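Local coordinates for protein putative enoyl-CoA hydratase (Streptomyces coelicolor A3, PDB 3G64) that is a putative enoyl-CoA hydratase of the crotonase family that probably acts on acyl-CoA thioesters, its exact reaction being unestablished, at residues 122-134 / 146-160. Numbering follows the deposited sequence.
Sequences GVAAGAGAVLALA and FAFLFTRVGLSGGDM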
ATOM      1  N   GLY A 122     -12.149 -16.250  17.504  1.00 24.75           N
ATOM      2  CA  GLY A 122     -11.251 -16.207  18.641  1.00 21.58           C
ATOM      3  C   GLY A 122      -9.829 -15.831  18.211  1.00 26.21           C
ATOM      4  O   GLY A 122      -9.649 -15.058  17.268  1.00 24.29           O
ATOM      5  N   VAL A 123      -8.824 -16.385  18.893  1.00 25.95           N
ATOM      6  CA  VAL A 123      -7.442 -15.944  18.696  1.00 26.22           C
ATOM      7  C   VAL A 123      -6.831 -16.432  17.379  1.00 25.82           C
ATOM      8  O   VAL A 123      -6.958 -17.611  17.010  1.00 23.68           O
ATOM      9  CB  VAL A 123      -6.532 -16.326  19.892  1.00 37.68           C
ATOM     10  CG1 VAL A 123      -6.645 -17.781  20.186  1.00 45.94           C
ATOM     11  CG2 VAL A 123      -5.075 -16.020  19.589  1.00 34.83           C
ATOM     12  N   ALA A 124      -6.192 -15.499  16.674  1.00 25.47           N
ATOM     13  CA  ALA A 124      -5.257 -15.820  15.597  1.00 21.83           C
ATOM     14  C   ALA A 124      -3.980 -15.044  15.889  1.00 22.34           C
ATOM     15  O   ALA A 124      -3.888 -13.840  15.621  1.00 21.85           O
ATOM     16  CB  ALA A 124      -5.847 -15.410  14.229  1.00 21.14           C
ATOM     17  N   ALA A 125      -3.006 -15.735  16.461  1.00 21.76           N
ATOM     18  CA  ALA A 125      -1.839 -15.094  17.021  1.00 25.60           C
ATOM     19  C   ALA A 125      -0.586 -15.667  16.379  1.00 27.00           C
ATOM     20  O   ALA A 125      -0.541 -16.855  16.013  1.00 24.23           O
ATOM     21  CB  ALA A 125      -1.798 -15.325  18.553  1.00 18.83           C
ATOM     22  N   GLY A 126       0.440 -14.836  16.258  1.00 24.11           N
ATOM     23  CA  GLY A 126       1.722 -15.339  15.806  1.00 26.02           C
ATOM     24  C   GLY A 126       1.581 -15.934  14.425  1.00 24.60           C
ATOM     25  O   GLY A 126       0.993 -15.308  13.561  1.00 25.17           O
ATOM     26  N   ALA A 127       2.095 -17.148  14.211  1.00 24.59           N
ATOM     27  CA  ALA A 127       1.950 -17.797  12.893  1.00 24.22           C
ATOM     28  C   ALA A 127       0.496 -17.889  12.465  1.00 24.19           C
ATOM     29  O   ALA A 127       0.192 -17.814  11.271  1.00 24.92           O
ATOM     30  CB  ALA A 127       2.602 -19.195  12.889  1.00 24.27           C
ATOM     31  N   GLY A 128      -0.417 -18.015  13.433  1.00 25.43           N
ATOM     32  CA  GLY A 128      -1.845 -18.066  13.114  1.00 25.96           C
ATOM     33  C   GLY A 128      -2.344 -16.797  12.427  1.00 24.17           C
ATOM     34  O   GLY A 128      -3.116 -16.832  11.465  1.00 22.08           O
ATOM     35  N   ALA A 129      -1.879 -15.656  12.919  1.00 20.87           N
ATOM     36  CA  ALA A 129      -2.224 -14.385  12.304  1.00 20.71           C
ATOM     37  C   ALA A 129      -1.569 -14.238  10.917  1.00 19.60           C
ATOM     38  O   ALA A 129      -2.157 -13.646  10.015  1.00 23.52           O
ATOM     39  CB  ALA A 129      -1.792 -13.213  13.240  1.00 22.10           C
ATOM     40  N   VAL A 130      -0.366 -14.785  10.725  1.00 20.51           N
ATOM     41  CA  VAL A 130       0.287 -14.605   9.416  1.00 19.97           C
ATOM     42  C   VAL A 130      -0.333 -15.513   8.374  1.00 20.75           C
ATOM     43  O   VAL A 130      -0.476 -15.120   7.210  1.00 23.24           O
ATOM     44  CB  VAL A 130       1.829 -14.790   9.446  1.00 26.02           C
ATOM     45  CG1 VAL A 130       2.465 -14.354   8.047  1.00 18.31           C
ATOM     46  CG2 VAL A 130       2.427 -13.974  10.583  1.00 21.20           C
ATOM     47  N   LEU A 131      -0.710 -16.722   8.784  1.00 20.37           N
ATOM     48  CA  LEU A 131      -1.441 -17.607   7.883  1.00 23.34           C
ATOM     49  C   LEU A 131      -2.760 -16.952   7.457  1.00 26.58           C
ATOM     50  O   LEU A 131      -3.122 -16.976   6.286  1.00 26.05           O
ATOM     51  CB  LEU A 131      -1.724 -18.942   8.578  1.00 22.37           C
ATOM     52  CG  LEU A 131      -0.475 -19.823   8.719  1.00 24.91           C
ATOM     53  CD1 LEU A 131      -0.839 -21.123   9.446  1.00 27.83           C
ATOM     54  CD2 LEU A 131       0.146 -20.101   7.326  1.00 29.38           C
ATOM     55  N   ALA A 132      -3.456 -16.343   8.406  1.00 23.06           N
ATOM     56  CA  ALA A 132      -4.679 -15.616   8.074  1.00 26.73           C
ATOM     57  C   ALA A 132      -4.371 -14.483   7.082  1.00 26.12           C
ATOM     58  O   ALA A 132      -5.057 -14.304   6.084  1.00 26.49           O
ATOM     59  CB  ALA A 132      -5.331 -15.060   9.349  1.00 20.03           C
ATOM     60  N   LEU A 133      -3.318 -13.726   7.362  1.00 21.03           N
ATOM     61  CA  LEU A 133      -2.959 -12.589   6.520  1.00 17.87           C
ATOM     62  C   LEU A 133      -2.587 -13.032   5.088  1.00 24.10           C
ATOM     63  O   LEU A 133      -2.813 -12.304   4.126  1.00 26.56           O
ATOM     64  CB  LEU A 133      -1.768 -11.862   7.187  1.00 21.51           C
ATOM     65  CG  LEU A 133      -1.219 -10.564   6.594  1.00 25.33           C
ATOM     66  CD1 LEU A 133      -2.308  -9.483   6.636  1.00 22.67           C
ATOM     67  CD2 LEU A 133       0.021 -10.141   7.386  1.00 18.43           C
ATOM     68  N   ALA A 134      -2.034 -14.233   4.942  1.00 22.25           N
ATOM     69  CA  ALA A 134      -1.604 -14.701   3.624  1.00 24.77           C
ATOM     70  C   ALA A 134      -2.781 -15.171   2.752  1.00 24.05           C
ATOM     71  O   ALA A 134      -2.708 -15.157   1.522  1.00 22.54           O
ATOM     72  CB  ALA A 134      -0.561 -15.815   3.755  1.00 26.79           C
ATOM     73  N   PHE A 146      -6.761 -10.795  16.271  1.00 21.22           N
ATOM     74  CA  PHE A 146      -5.411 -10.910  15.708  1.00 19.80           C
ATOM     75  C   PHE A 146      -4.366 -10.387  16.674  1.00 24.21           C
ATOM     76  O   PHE A 146      -4.570  -9.359  17.347  1.00 26.98           O
ATOM     77  CB  PHE A 146      -5.260 -10.056  14.444  1.00 22.64           C
ATOM     78  CG  PHE A 146      -6.117 -10.463  13.300  1.00 26.92           C
ATOM     79  CD1 PHE A 146      -5.621 -11.304  12.307  1.00 27.65           C
ATOM     80  CD2 PHE A 146      -7.409  -9.927  13.160  1.00 27.10           C
ATOM     81  CE1 PHE A 146      -6.415 -11.640  11.176  1.00 27.48           C
ATOM     82  CE2 PHE A 146      -8.212 -10.262  12.044  1.00 26.68           C
ATOM     83  CZ  PHE A 146      -7.714 -11.131  11.064  1.00 26.76           C
ATOM     84  N   ALA A 147      -3.236 -11.070  16.737  1.00 19.30           N
ATOM     85  CA  ALA A 147      -2.111 -10.524  17.467  1.00 20.47           C
ATOM     86  C   ALA A 147      -0.807 -10.927  16.785  1.00 23.32           C
ATOM     87  O   ALA A 147      -0.505 -12.105  16.649  1.00 21.11           O
ATOM     88  CB  ALA A 147      -2.141 -10.995  18.952  1.00 16.45           C
ATOM     89  N   PHE A 148      -0.050  -9.940  16.322  1.00 22.69           N
ATOM     90  CA  PHE A 148       1.232 -10.229  15.653  1.00 25.38           C
ATOM     91  C   PHE A 148       2.309 -10.114  16.689  1.00 24.65           C
ATOM     92  O   PHE A 148       3.025  -9.121  16.727  1.00 29.57           O
ATOM     93  CB  PHE A 148       1.443  -9.245  14.492  1.00 22.52           C
ATOM     94  CG  PHE A 148       0.444  -9.428  13.378  1.00 23.60           C
ATOM     95  CD1 PHE A 148       0.703 -10.318  12.337  1.00 22.19           C
ATOM     96  CD2 PHE A 148      -0.763  -8.762  13.399  1.00 20.66           C
ATOM     97  CE1 PHE A 148      -0.229 -10.503  11.305  1.00 20.25           C
ATOM     98  CE2 PHE A 148      -1.704  -8.947  12.364  1.00 22.31           C
ATOM     99  CZ  PHE A 148      -1.421  -9.823  11.318  1.00 19.90           C
ATOM    100  N   LEU A 149       2.385 -11.117  17.563  1.00 22.91           N
ATOM    101  CA  LEU A 149       3.089 -10.975  18.823  1.00 29.36           C
ATOM    102  C   LEU A 149       4.532 -11.553  18.863  1.00 25.15           C
ATOM    103  O   LEU A 149       5.053 -11.886  19.916  1.00 22.06           O
ATOM    104  CB  LEU A 149       2.213 -11.514  19.961  1.00 29.58           C
ATOM    105  CG  LEU A 149       1.562 -12.858  19.688  1.00 30.59           C
ATOM    106  CD1 LEU A 149       2.661 -13.900  19.329  1.00 27.61           C
ATOM    107  CD2 LEU A 149       0.720 -13.290  20.901  1.00 27.90           C
ATOM    108  N   PHE A 150       5.188 -11.640  17.708  1.00 19.41           N
ATOM    109  CA  PHE A 150       6.585 -12.106  17.689  1.00 20.28           C
ATOM    110  C   PHE A 150       7.539 -11.372  18.624  1.00 21.41           C
ATOM    111  O   PHE A 150       8.394 -12.001  19.277  1.00 21.28           O
ATOM    112  CB  PHE A 150       7.095 -12.045  16.237  1.00 21.37           C
ATOM    113  CG  PHE A 150       6.181 -12.763  15.293  1.00 24.86           C
ATOM    114  CD1 PHE A 150       6.119 -14.149  15.317  1.00 26.29           C
ATOM    115  CD2 PHE A 150       5.317 -12.062  14.474  1.00 27.24           C
ATOM    116  CE1 PHE A 150       5.239 -14.834  14.490  1.00 29.30           C
ATOM    117  CE2 PHE A 150       4.440 -12.735  13.630  1.00 28.64           C
ATOM    118  CZ  PHE A 150       4.417 -14.131  13.632  1.00 26.17           C
ATOM    119  N   THR A 151       7.438 -10.047  18.692  1.00 20.16           N
ATOM    120  CA  THR A 151       8.383  -9.335  19.542  1.00 20.45           C
ATOM    121  C   THR A 151       8.183  -9.716  21.020  1.00 23.13           C
ATOM    122  O   THR A 151       9.095  -9.557  21.836  1.00 21.60           O
ATOM    123  CB  THR A 151       8.308  -7.814  19.379  1.00 19.76           C
ATOM    124  OG1 THR A 151       7.015  -7.363  19.758  1.00 21.38           O
ATOM    125  CG2 THR A 151       8.622  -7.372  17.934  1.00 17.16           C
ATOM    126  N   ARG A 152       6.995 -10.222  21.374  1.00 20.94           N
ATOM    127  CA  ARG A 152       6.778 -10.647  22.772  1.00 20.55           C
ATOM    128  C   ARG A 152       7.549 -11.906  23.151  1.00 21.98           C
ATOM    129  O   ARG A 152       7.630 -12.237  24.350  1.00 18.75           O
ATOM    130  CB  ARG A 152       5.309 -10.956  23.061  1.00 24.12           C
ATOM    131  CG  ARG A 152       4.397  -9.927  22.549  1.00 29.72           C
ATOM    132  CD  ARG A 152       4.023  -8.999  23.574  1.00 29.27           C
ATOM    133  NE  ARG A 152       2.839  -8.265  23.132  1.00 32.70           N
ATOM    134  CZ  ARG A 152       2.091  -7.518  23.929  1.00 41.24           C
ATOM    135  NH1 ARG A 152       2.372  -7.451  25.219  1.00 49.06           N
ATOM    136  NH2 ARG A 152       1.076  -6.839  23.441  1.00 41.17           N
ATOM    137  N   VAL A 153       8.070 -12.635  22.157  1.00 21.16           N
ATOM    138  CA  VAL A 153       8.940 -13.785  22.459  1.00 21.52           C
ATOM    139  C   VAL A 153      10.404 -13.459  22.146  1.00 23.55           C
ATOM    140  O   VAL A 153      11.268 -14.334  22.190  1.00 22.06           O
ATOM    141  CB  VAL A 153       8.474 -15.099  21.769  1.00 24.70           C
ATOM    142  CG1 VAL A 153       7.011 -15.371  22.114  1.00 23.58           C
ATOM    143  CG2 VAL A 153       8.639 -15.045  20.248  1.00 20.31           C
ATOM    144  N   GLY A 154      10.685 -12.190  21.842  1.00 22.63           N
ATOM    145  CA  GLY A 154      12.058 -11.789  21.573  1.00 20.78           C
ATOM    146  C   GLY A 154      12.497 -11.975  20.124  1.00 21.07           C
ATOM    147  O   GLY A 154      13.676 -11.898  19.840  1.00 24.54           O
ATOM    148  N   LEU A 155      11.546 -12.203  19.223  1.00 20.22           N
ATOM    149  CA  LEU A 155      11.818 -12.266  17.792  1.00 23.60           C
ATOM    150  C   LEU A 155      11.344 -10.995  17.057  1.00 23.28           C
ATOM    151  O   LEU A 155      10.639 -10.161  17.630  1.00 19.50           O
ATOM    152  CB  LEU A 155      11.139 -13.494  17.184  1.00 24.16           C
ATOM    153  CG  LEU A 155      11.636 -14.821  17.777  1.00 27.25           C
ATOM    154  CD1 LEU A 155      10.942 -15.968  17.079  1.00 21.53           C
ATOM    155  CD2 LEU A 155      13.178 -14.979  17.718  1.00 23.46           C
ATOM    156  N   SER A 156      11.727 -10.833  15.795  1.00 18.92           N
ATOM    157  CA  SER A 156      11.230  -9.681  15.059  1.00 19.17           C
ATOM    158  C   SER A 156       9.836  -9.944  14.490  1.00 20.33           C
ATOM    159  O   SER A 156       9.438 -11.105  14.325  1.00 22.73           O
ATOM    160  CB  SER A 156      12.214  -9.246  13.969  1.00 21.58           C
ATOM    161  OG  SER A 156      11.904  -9.879  12.752  1.00 25.01           O
ATOM    162  N   GLY A 157       9.093  -8.871  14.194  1.00 25.74           N
ATOM    163  CA  GLY A 157       7.787  -8.989  13.529  1.00 21.91           C
ATOM    164  C   GLY A 157       7.912  -9.367  12.055  1.00 27.28           C
ATOM    165  O   GLY A 157       6.927  -9.662  11.391  1.00 38.18           O
ATOM    166  N   GLY A 158       9.126  -9.380  11.520  1.00 28.77           N
ATOM    167  CA  GLY A 158       9.298  -9.865  10.155  1.00 35.26           C
ATOM    168  C   GLY A 158       9.354 -11.369  10.164  1.00 40.02           C
ATOM    169  O   GLY A 158      10.398 -11.961   9.894  1.00 49.86           O
ATOM    170  N   ASP A 159       8.277 -12.013  10.573  1.00 29.93           N
ATOM    171  CA  ASP A 159       8.334 -13.470  10.704  1.00 25.83           C
ATOM    172  C   ASP A 159       7.496 -14.037   9.575  1.00 25.55           C
ATOM    173  O   ASP A 159       6.348 -13.610   9.388  1.00 24.99           O
ATOM    174  CB  ASP A 159       7.736 -13.930  12.055  1.00 28.05           C
ATOM    175  CG  ASP A 159       7.892 -15.440  12.297  1.00 33.77           C
ATOM    176  OD1 ASP A 159       8.980 -15.874  12.686  1.00 34.72           O
ATOM    177  OD2 ASP A 159       6.919 -16.204  12.122  1.00 41.91           O
HETATM  178  N   MSE A 160       8.075 -14.976   8.835  1.00 23.39           N
HETATM  179  CA  MSE A 160       7.407 -15.693   7.753  1.00 22.56           C
HETATM  180  C   MSE A 160       6.592 -14.796   6.801  1.00 23.53           C
HETATM  181  O   MSE A 160       5.511 -15.167   6.322  1.00 22.05           O
HETATM  182  CB  MSE A 160       6.583 -16.865   8.336  1.00 22.83           C
HETATM  183  CG  MSE A 160       5.456 -16.468   9.283  1.00 25.32           C
HETATM  184 SE   MSE A 160       4.828 -18.005  10.373  0.77 33.07          SE
HETATM  185  CE  MSE A 160       3.800 -18.980   9.020  1.00 20.56           C
TER
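Ala129 sets its methyl over one face of the Phe148 ring, a CH-pi contact with CB 3.9 Å from the ring centroid and 20° off the normal. Leu133 CD2 reaches CE1 of the same ring obliquely. The Phe146 ring turns its edge to the helix 127-134, where the CB atoms of Ala129 and Ala132 lie near its plane. Phe150 has Asp159 CB over the centre of one face and Val130 CG2 at its edge, 3.6 Å from CZ; the rim atoms CE1 and CZ also rest on the backbone of Gly126. With CG1 anti to the backbone N (chi1 -171°), Val130 divides its methyls: CG2 goes to Phe150, CG1 to Met160. Selenomethionine Met160, bent at chi3, lays SE 3.6 Å from Ala127 CB and carries CE on to Leu131 CD2. Strands 123-125 and 145-147 pair in parallel: Ala147 N donates to Ala124 O at 3.1 Å, and Gly126 N to Ala147 O at 2.9 Å, almost straight down the carbonyl. Gly126 is the N-cap of the helix, at positive phi. Strand, turn and helix start probably correspond to the part of the crotonase fold that supplies one oxyanion-hole amide, which would be Ala127 N; Ala125 also pairs with Cys75 through the backbone. Beyond Phe150 the loop meets the second subunit, whose Gln250 side chain bonds Asp159 OD1. The contact is almost wholly apolar, its two backbone bonds setting the strand register and the turn into the helix; crotonase hydratases usually carry glutamates at the positions of Val130 and Phe150, so the chemistry here probably differs from theirs.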